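Local coordinates for putative uncharacterized protein (Chaetomium thermophilum, PDB 5F5T) that belongs to the PRP38 family of spliceosomal proteins and is probably required for pre-mRNA splicing in the nucleus, at residues T36-E39 with K40-E44; L98-D102 with D103-E107. All blocks are in the same frame, centred on the assembly; numbering follows the deposited sequence.

In the fold
Interactions 1 and 2 are both helix starts. In each, a loop turns into a helix, 40-48 for interaction 1 and, after the short 99-101 linker, 102-115 for interaction 2, and the N-cap carbonyl receives an amide from the first turn. Their centres lie 22 Å apart, and their nearest atoms, about 9 Å apart, do not touch. What they share is neighbours. Helix 87-98 runs against M38, V42 and R43 of interaction 1, and its last residue opens the 98-102 segment of interaction 2. Helix 117-130 is touched from both: by I37, which precedes the first helix start, and by P100 and L105 of the second. All four segments belong to the PRP38 family region.

Interaction 1 of 2, residues T36-E39 with K40-E44; sequences TIME and KAVRE
E39 O accepts the amide of R43 N at 2.9 Å with an N-H...O angle of 158°. This is the first-turn bond of helix 40-48, with E39 as the N-cap residue. The E39 side chain does not double back to cap that turn: its chain runs extended beyond CG, and OE1 forms a salt bridge with R175, while OE2 passes V42 CG2 at 3.6 Å. R43 also uses its tip. With CG beside the backbone N (chi1 -58°) and a bend at chi3, the chain folds back over the helix start, its CG passing beside E39 O. The guanidinium then lies with one face over the backbone, K40 CA sitting 3.4 Å above its centre with E39 C on that same face, while M38 O comes at the edge near the plane. There NH1 reaches M38 O at 2.8 Å, but the N-H...O angle is 127°, so the bond is weak; T36 CA stands obliquely 3.6 Å from the same nitrogen. Next to it along the chain, M38 and V42 cross at about a right angle, the bent thioether bringing CE to V42 CG1 at 3.6 Å; both rest on L89 of helix 87-98, and R43 leans on F93 of the same helix. A leucine in place of R43 would probably leave the carbonyl of M38 without its guanidinium partner and the backbone at E39 and K40 without its flat cover. The chemistry implies two separate roles for R43: its backbone amide makes the first-turn bond, while its side chain turns back over the residues before the helix, lies across the helix start and adds a weak bond to the M38 carbonyl.

Interaction 2 of 2, residues L98-D102 with D103-E107; sequences LAPGD and DILKE
L105 starts its path over G101 O: CB passes that carbonyl oxygen at 3.7 Å, and CG, anti to the carbonyl carbon of its own residue (chi1 -69°), passes it at 3.5 Å. From there the branches part. CD1 stays beside the same oxygen, whereas CD2 meets P100 CG at 4.0 Å, the two side chains crossing at about a right angle. P100 and L105 both also pack on Y126 of helix 117-130. The proline ring has a second neighbour in the turn, its CB lying 4.0 Å from I104 CB. All this takes place at the N-terminus of helix 102-115, a few residues after helix 87-98 has ended, with G101 in the N-cap position. G101 has no side chain to cap the turn; its carbonyl takes L105 N at 3.1 Å in a nearly straight bond of 168°. One residue on, K106 N donates to D102 O at 2.9 Å. D102 and D103 put two acidic groups on the first turn, where negative charge would be expected to suit the helix dipole; D102 OD1 is also held in a salt bridge by R131.

Interaction 1 of 2, residues T36-E39 with K40-E44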
ATOM      1  N   THR A  36       6.139  17.606   1.637  1.00 72.56           N
ATOM      2  CA  THR A  36       7.247  16.896   2.266  1.00 80.65           C
ATOM      3  C   THR A  36       6.984  15.402   2.464  1.00 75.87           C
ATOM      4  O   THR A  36       7.775  14.711   3.111  1.00 89.39           O
ATOM      5  CB  THR A  36       7.597  17.522   3.620  1.00 85.11           C
ATOM      6  OG1 THR A  36       6.404  17.661   4.402  1.00100.24           O
ATOM      7  CG2 THR A  36       8.218  18.889   3.410  1.00 75.14           C
ATOM      8  N   ILE A  37       5.880  14.902   1.914  1.00 67.21           N
ATOM      9  CA  ILE A  37       5.558  13.481   2.033  1.00 79.20           C
ATOM     10  C   ILE A  37       6.572  12.646   1.265  1.00 78.25           C
ATOM     11  O   ILE A  37       6.982  11.575   1.711  1.00 71.72           O
ATOM     12  CB  ILE A  37       4.136  13.171   1.543  1.00 79.64           C
ATOM     13  CG1 ILE A  37       3.127  13.986   2.354  1.00 73.12           C
ATOM     14  CG2 ILE A  37       3.824  11.697   1.719  1.00 86.78           C
ATOM     15  CD1 ILE A  37       1.699  13.504   2.236  1.00 74.30           C
ATOM     16  N   MET A  38       6.957  13.132   0.093  1.00 74.76           N
ATOM     17  CA  MET A  38       8.017  12.493  -0.667  1.00 66.58           C
ATOM     18  C   MET A  38       9.357  13.181  -0.381  1.00 83.08           C
ATOM     19  O   MET A  38       9.402  14.384  -0.115  1.00 75.06           O
ATOM     20  CB  MET A  38       7.676  12.506  -2.157  1.00 61.71           C
ATOM     21  CG  MET A  38       6.578  11.501  -2.496  1.00 86.28           C
ATOM     22  SD  MET A  38       6.007  11.600  -4.196  1.00 79.95           S
ATOM     23  CE  MET A  38       7.578  11.417  -5.006  1.00 71.39           C
ATOM     24  N   GLU A  39      10.437  12.406  -0.410  1.00 83.53           N
ATOM     25  CA  GLU A  39      11.771  12.906  -0.071  1.00 80.81           C
ATOM     26  C   GLU A  39      12.231  13.992  -1.042  1.00 84.29           C
ATOM     27  O   GLU A  39      11.857  13.978  -2.212  1.00 90.35           O
ATOM     28  CB  GLU A  39      12.773  11.751  -0.059  1.00 90.45           C
ATOM     29  CG  GLU A  39      12.219  10.483   0.563  1.00118.05           C
ATOM     30  CD  GLU A  39      12.956   9.234   0.120  1.00120.76           C
ATOM     31  OE1 GLU A  39      12.539   8.127   0.522  1.00116.31           O
ATOM     32  OE2 GLU A  39      13.942   9.357  -0.636  1.00120.78           O
ATOM     33  N   LYS A  40      13.052  14.917  -0.552  1.00 92.12           N
ATOM     34  CA  LYS A  40      13.490  16.070  -1.339  1.00 91.91           C
ATOM     35  C   LYS A  40      14.221  15.640  -2.606  1.00 89.34           C
ATOM     36  O   LYS A  40      13.993  16.193  -3.681  1.00 91.99           O
ATOM     37  CB  LYS A  40      14.392  16.978  -0.500  1.00 83.04           C
ATOM     38  CG  LYS A  40      14.652  18.357  -1.096  1.00 94.38           C
ATOM     39  CD  LYS A  40      15.601  19.155  -0.210  1.00121.83           C
ATOM     40  CE  LYS A  40      16.227  20.328  -0.951  1.00133.61           C
ATOM     41  NZ  LYS A  40      15.278  21.472  -1.063  1.00136.11           N
ATOM     42  N   ALA A  41      15.083  14.637  -2.465  1.00 80.63           N
ATOM     43  CA  ALA A  41      15.857  14.108  -3.582  1.00 78.14           C
ATOM     44  C   ALA A  41      14.931  13.629  -4.695  1.00 73.82           C
ATOM     45  O   ALA A  41      15.120  13.964  -5.870  1.00 75.66           O
ATOM     46  CB  ALA A  41      16.756  12.979  -3.115  1.00 79.80           C
ATOM     47  N   VAL A  42      13.927  12.846  -4.317  1.00 77.42           N
ATOM     48  CA  VAL A  42      12.971  12.329  -5.282  1.00 71.37           C
ATOM     49  C   VAL A  42      12.142  13.459  -5.898  1.00 81.33           C
ATOM     50  O   VAL A  42      11.850  13.431  -7.095  1.00 73.65           O
ATOM     51  CB  VAL A  42      12.032  11.295  -4.635  1.00 74.22           C
ATOM     52  CG1 VAL A  42      11.077  10.722  -5.667  1.00 91.21           C
ATOM     53  CG2 VAL A  42      12.840  10.182  -3.990  1.00 73.97           C
ATOM     54  N   ARG A  43      11.794  14.466  -5.098  1.00 81.94           N
ATOM     55  CA  ARG A  43      11.073  15.624  -5.627  1.00 72.69           C
ATOM     56  C   ARG A  43      11.894  16.300  -6.716  1.00 74.91           C
ATOM     57  O   ARG A  43      11.358  16.724  -7.745  1.00 81.92           O
ATOM     58  CB  ARG A  43      10.740  16.638  -4.532  1.00 82.06           C
ATOM     59  CG  ARG A  43       9.911  16.108  -3.384  1.00 75.79           C
ATOM     60  CD  ARG A  43       9.305  17.260  -2.604  1.00 83.58           C
ATOM     61  NE  ARG A  43      10.302  18.110  -1.953  1.00103.46           N
ATOM     62  CZ  ARG A  43      10.672  18.001  -0.681  1.00100.94           C
ATOM     63  NH1 ARG A  43      10.132  17.073   0.093  1.00111.32           N
ATOM     64  NH2 ARG A  43      11.582  18.826  -0.184  1.00 97.41           N
ATOM     65  N   GLU A  44      13.198  16.396  -6.472  1.00 77.31           N
ATOM     66  CA  GLU A  44      14.121  16.959  -7.447  1.00 87.52           C
ATOM     67  C   GLU A  44      14.122  16.120  -8.716  1.00 74.42           C
ATOM     68  O   GLU A  44      13.972  16.652  -9.814  1.00 90.72           O
ATOM     69  CB  GLU A  44      15.537  17.043  -6.873  1.00109.41           C
ATOM     70  CG  GLU A  44      15.673  17.934  -5.650  1.00116.88           C
ATOM     71  CD  GLU A  44      17.031  17.802  -4.986  1.00139.65           C
ATOM     72  OE1 GLU A  44      17.957  17.259  -5.626  1.00146.14           O
ATOM     73  OE2 GLU A  44      17.173  18.238  -3.825  1.00148.30           O
TER

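Interaction 2 of 2, residues L98-D102 with D103-E107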
ATOM      1  N   LEU A  98      -1.985  18.830  -6.105  1.00 72.74           N
ATOM      2  CA  LEU A  98      -3.374  19.195  -6.344  1.00 66.80           C
ATOM      3  C   LEU A  98      -4.253  18.998  -5.119  1.00 74.12           C
ATOM      4  O   LEU A  98      -5.298  19.635  -4.993  1.00 77.16           O
ATOM      5  CB  LEU A  98      -3.937  18.374  -7.506  1.00 62.39           C
ATOM      6  CG  LEU A  98      -3.282  18.561  -8.873  1.00 73.03           C
ATOM      7  CD1 LEU A  98      -4.048  17.781  -9.928  1.00 64.49           C
ATOM      8  CD2 LEU A  98      -3.244  20.040  -9.228  1.00 48.94           C
ATOM      9  N   ALA A  99      -3.823  18.107  -4.231  1.00 86.66           N
ATOM     10  CA  ALA A  99      -4.557  17.798  -3.003  1.00 76.19           C
ATOM     11  C   ALA A  99      -6.041  17.530  -3.250  1.00 71.88           C
ATOM     12  O   ALA A  99      -6.892  18.244  -2.721  1.00 81.42           O
ATOM     13  CB  ALA A  99      -4.390  18.928  -1.997  1.00 65.00           C
ATOM     14  N   PRO A 100      -6.359  16.510  -4.065  1.00 74.66           N
ATOM     15  CA  PRO A 100      -7.754  16.286  -4.454  1.00 75.98           C
ATOM     16  C   PRO A 100      -8.613  15.869  -3.267  1.00 84.18           C
ATOM     17  O   PRO A 100      -8.089  15.332  -2.288  1.00 79.71           O
ATOM     18  CB  PRO A 100      -7.650  15.157  -5.481  1.00 83.03           C
ATOM     19  CG  PRO A 100      -6.438  14.398  -5.057  1.00 69.20           C
ATOM     20  CD  PRO A 100      -5.475  15.441  -4.564  1.00 60.79           C
ATOM     21  N   GLY A 101      -9.920  16.094  -3.367  1.00 84.94           N
ATOM     22  CA  GLY A 101     -10.828  15.821  -2.270  1.00 79.70           C
ATOM     23  C   GLY A 101     -11.410  14.424  -2.356  1.00 87.00           C
ATOM     24  O   GLY A 101     -11.104  13.672  -3.281  1.00 96.09           O
ATOM     25  N   ASP A 102     -12.247  14.076  -1.384  1.00 87.64           N
ATOM     26  CA  ASP A 102     -12.761  12.716  -1.257  1.00 86.76           C
ATOM     27  C   ASP A 102     -13.593  12.285  -2.460  1.00 86.05           C
ATOM     28  O   ASP A 102     -13.587  11.115  -2.829  1.00 95.31           O
ATOM     29  CB  ASP A 102     -13.589  12.584   0.025  1.00 96.53           C
ATOM     30  CG  ASP A 102     -12.724  12.464   1.265  1.00113.87           C
ATOM     31  OD1 ASP A 102     -11.548  12.886   1.215  1.00106.20           O
ATOM     32  OD2 ASP A 102     -13.223  11.959   2.293  1.00116.14           O
ATOM     33  N   ASP A 103     -14.304  13.229  -3.067  1.00 75.85           N
ATOM     34  CA  ASP A 103     -15.123  12.937  -4.241  1.00 74.06           C
ATOM     35  C   ASP A 103     -14.255  12.458  -5.408  1.00 85.15           C
ATOM     36  O   ASP A 103     -14.550  11.438  -6.049  1.00 95.54           O
ATOM     37  CB  ASP A 103     -15.945  14.168  -4.641  1.00106.84           C
ATOM     38  CG  ASP A 103     -15.240  15.479  -4.321  1.00133.96           C
ATOM     39  OD1 ASP A 103     -14.322  15.477  -3.475  1.00143.18           O
ATOM     40  OD2 ASP A 103     -15.614  16.517  -4.909  1.00129.33           O
ATOM     41  N   ILE A 104     -13.175  13.190  -5.665  1.00 81.93           N
ATOM     42  CA  ILE A 104     -12.279  12.876  -6.772  1.00 83.46           C
ATOM     43  C   ILE A 104     -11.574  11.536  -6.551  1.00 73.02           C
ATOM     44  O   ILE A 104     -11.463  10.718  -7.470  1.00 80.87           O
ATOM     45  CB  ILE A 104     -11.219  13.981  -6.955  1.00 88.95           C
ATOM     46  CG1 ILE A 104     -11.885  15.348  -7.134  1.00 98.28           C
ATOM     47  CG2 ILE A 104     -10.315  13.669  -8.130  1.00 79.91           C
ATOM     48  CD1 ILE A 104     -12.646  15.499  -8.435  1.00105.54           C
ATOM     49  N   LEU A 105     -11.138  11.304  -5.318  1.00 73.83           N
ATOM     50  CA  LEU A 105     -10.498  10.047  -4.950  1.00 77.37           C
ATOM     51  C   LEU A 105     -11.470   8.885  -5.093  1.00 71.02           C
ATOM     52  O   LEU A 105     -11.103   7.793  -5.529  1.00 72.97           O
ATOM     53  CB  LEU A 105      -9.970  10.122  -3.519  1.00 75.86           C
ATOM     54  CG  LEU A 105      -8.782  11.061  -3.319  1.00 81.48           C
ATOM     55  CD1 LEU A 105      -8.283  11.032  -1.882  1.00 80.01           C
ATOM     56  CD2 LEU A 105      -7.668  10.690  -4.280  1.00 71.02           C
ATOM     57  N   LYS A 106     -12.717   9.138  -4.721  1.00 74.21           N
ATOM     58  CA  LYS A 106     -13.769   8.140  -4.799  1.00 72.73           C
ATOM     59  C   LYS A 106     -13.972   7.731  -6.255  1.00 75.14           C
ATOM     60  O   LYS A 106     -14.064   6.531  -6.578  1.00 76.20           O
ATOM     61  CB  LYS A 106     -15.050   8.701  -4.182  1.00 75.42           C
ATOM     62  CG  LYS A 106     -16.069   7.669  -3.743  1.00 91.41           C
ATOM     63  CD  LYS A 106     -17.263   8.379  -3.130  1.00103.41           C
ATOM     64  CE  LYS A 106     -16.857   9.090  -1.835  1.00106.48           C
ATOM     65  NZ  LYS A 106     -17.996   9.402  -0.921  1.00103.36           N
ATOM     66  N   GLU A 107     -14.008   8.734  -7.131  1.00 66.18           N
ATOM     67  CA  GLU A 107     -14.151   8.488  -8.563  1.00 62.10           C
ATOM     68  C   GLU A 107     -12.989   7.678  -9.120  1.00 73.25           C
ATOM     69  O   GLU A 107     -13.200   6.663  -9.803  1.00 70.11           O
ATOM     70  CB  GLU A 107     -14.266   9.800  -9.337  1.00 68.34           C
ATOM     71  CG  GLU A 107     -14.366   9.586 -10.839  1.00 81.32           C
ATOM     72  CD  GLU A 107     -14.068  10.834 -11.643  1.00108.79           C
ATOM     73  OE1 GLU A 107     -13.516  10.695 -12.755  1.00125.30           O
ATOM     74  OE2 GLU A 107     -14.387  11.948 -11.173  1.00101.39           O
TER